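Local coordinates for flavoredoxin (Methanosarcina acetivorans, PDB 3BNK), which binds flavin mononucleotide and probably serves in electron transport as a member of the flavoredoxin family, at residues B[39-42]-B[43-46]. Sequence-based numbering, arbitrary orientation.
Sequences RVNA and NPPM
Two successive backbone amides converge on one carbonyl here: Val40 N lies 2.8 Å from Met46 O, and Asn41 N reaches the same oxygen at 3.2 Å, both from one face of its plane. Asn41 and Met46 also form an antiparallel hydrogen-bonded pair, with the return bond from Met46 N to Asn41 O at 3.0 Å and nearly straight. That second carbonyl is loaded as well, because the Arg39 side chain curls forward along its own strand. Bent at chi2 (-71°) and again at chi3 (-64°), the side chain brings Arg39 NH2 to 2.9 Å and Arg39 NE to 3.3 Å from Asn41 O, side-on, the oxygen lying close to the guanidinium plane. Asn41 O therefore takes three donors, while NE adds a weak bond to Met46 O. Over one guanidinium face sits Pro45, its CB 3.7 Å from Arg39 NH2. Met46 swings its thioether alongside Asn41, SD resting 3.7 Å from Asn41 CB. An alanine in place of Arg39 would probably leave Asn41 O with just the Met46 amide of these three donors and strip Pro45 of its flat neighbour. The second subunit closes over the turn: its Val11 carbonyl accepts from Arg39 NH1, its Phe12 makes a cation-pi contact with the same guanidinium, and its Thr129 and Asn130 receive the amides of Asn43 and Ala42. A cis peptide before Pro44 rounds the bend; Val40 and Asn41 opposite Met46 make a classic beta bulge, at the turn end of the hairpin joining strands 28-41 and 46-52.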
loop_
_atom_site.group_PDB
_atom_site.type_symbol
_atom_site.label_atom_id
_atom_site.label_comp_id
_atom_site.label_asym_id
_atom_site.label_seq_id
_atom_site.Cartn_x
_atom_site.Cartn_y
_atom_site.Cartn_z
ATOM N N ARG B 39 -5.455 -2.320 1.072
ATOM C CA ARG B 39 -6.515 -3.237 1.517
ATOM C C ARG B 39 -6.278 -3.647 2.972
ATOM O O ARG B 39 -5.137 -3.686 3.463
ATOM C CB ARG B 39 -6.663 -4.450 0.591
ATOM C CG ARG B 39 -7.422 -4.159 -0.709
ATOM C CD ARG B 39 -8.922 -3.922 -0.498
ATOM N NE ARG B 39 -9.617 -5.098 0.028
ATOM C CZ ARG B 39 -10.195 -6.029 -0.737
ATOM N NH1 ARG B 39 -10.172 -5.921 -2.058
ATOM N NH2 ARG B 39 -10.791 -7.073 -0.183
ATOM N N VAL B 40 -7.381 -3.880 3.670
ATOM C CA VAL B 40 -7.353 -4.182 5.085
ATOM C C VAL B 40 -8.080 -5.502 5.336
ATOM O O VAL B 40 -7.577 -6.384 6.072
ATOM C CB VAL B 40 -7.993 -3.011 5.889
ATOM C CG1 VAL B 40 -8.257 -3.411 7.324
ATOM C CG2 VAL B 40 -7.091 -1.764 5.832
ATOM N N ASN B 41 -9.254 -5.642 4.720
ATOM C CA ASN B 41 -10.123 -6.813 4.925
ATOM C C ASN B 41 -10.575 -7.386 3.589
ATOM O O ASN B 41 -10.836 -6.642 2.643
ATOM C CB ASN B 41 -11.345 -6.426 5.783
ATOM C CG ASN B 41 -12.084 -7.638 6.379
ATOM O OD1 ASN B 41 -13.231 -7.913 6.027
ATOM N ND2 ASN B 41 -11.430 -8.350 7.270
ATOM N N ALA B 42 -10.661 -8.710 3.523
ATOM C CA ALA B 42 -11.092 -9.416 2.316
ATOM C C ALA B 42 -12.607 -9.364 2.107
ATOM O O ALA B 42 -13.070 -9.009 1.027
ATOM C CB ALA B 42 -10.620 -10.850 2.357
ATOM N N ASN B 43 -13.368 -9.709 3.147
ATOM C CA ASN B 43 -14.820 -9.834 3.037
ATOM C C ASN B 43 -15.535 -9.425 4.327
ATOM O O ASN B 43 -15.311 -10.026 5.379
ATOM C CB ASN B 43 -15.193 -11.259 2.620
ATOM C CG ASN B 43 -16.664 -11.398 2.230
ATOM O OD1 ASN B 43 -17.334 -10.426 1.851
ATOM N ND2 ASN B 43 -17.170 -12.612 2.328
ATOM N N PRO B 44 -16.341 -8.350 4.273
ATOM C CA PRO B 44 -16.546 -7.451 3.131
ATOM C C PRO B 44 -15.250 -6.723 2.720
ATOM O O PRO B 44 -14.372 -6.518 3.550
ATOM C CB PRO B 44 -17.594 -6.455 3.644
ATOM C CG PRO B 44 -17.533 -6.530 5.119
ATOM C CD PRO B 44 -17.122 -7.929 5.456
ATOM N N PRO B 45 -15.119 -6.373 1.429
ATOM C CA PRO B 45 -13.902 -5.704 0.955
ATOM C C PRO B 45 -13.694 -4.337 1.636
ATOM O O PRO B 45 -14.520 -3.448 1.489
ATOM C CB PRO B 45 -14.151 -5.558 -0.549
ATOM C CG PRO B 45 -15.660 -5.623 -0.689
ATOM C CD PRO B 45 -16.091 -6.597 0.341
ATOM N N MET B 46 -12.614 -4.211 2.411
ATOM C CA MET B 46 -12.254 -2.951 3.074
ATOM C C MET B 46 -10.823 -2.491 2.742
ATOM O O MET B 46 -9.910 -3.310 2.632
ATOM C CB MET B 46 -12.376 -3.076 4.604
ATOM C CG MET B 46 -13.732 -3.579 5.132
ATOM S SD MET B 46 -13.731 -3.852 6.930
ATOM C CE MET B 46 -13.330 -2.233 7.531
#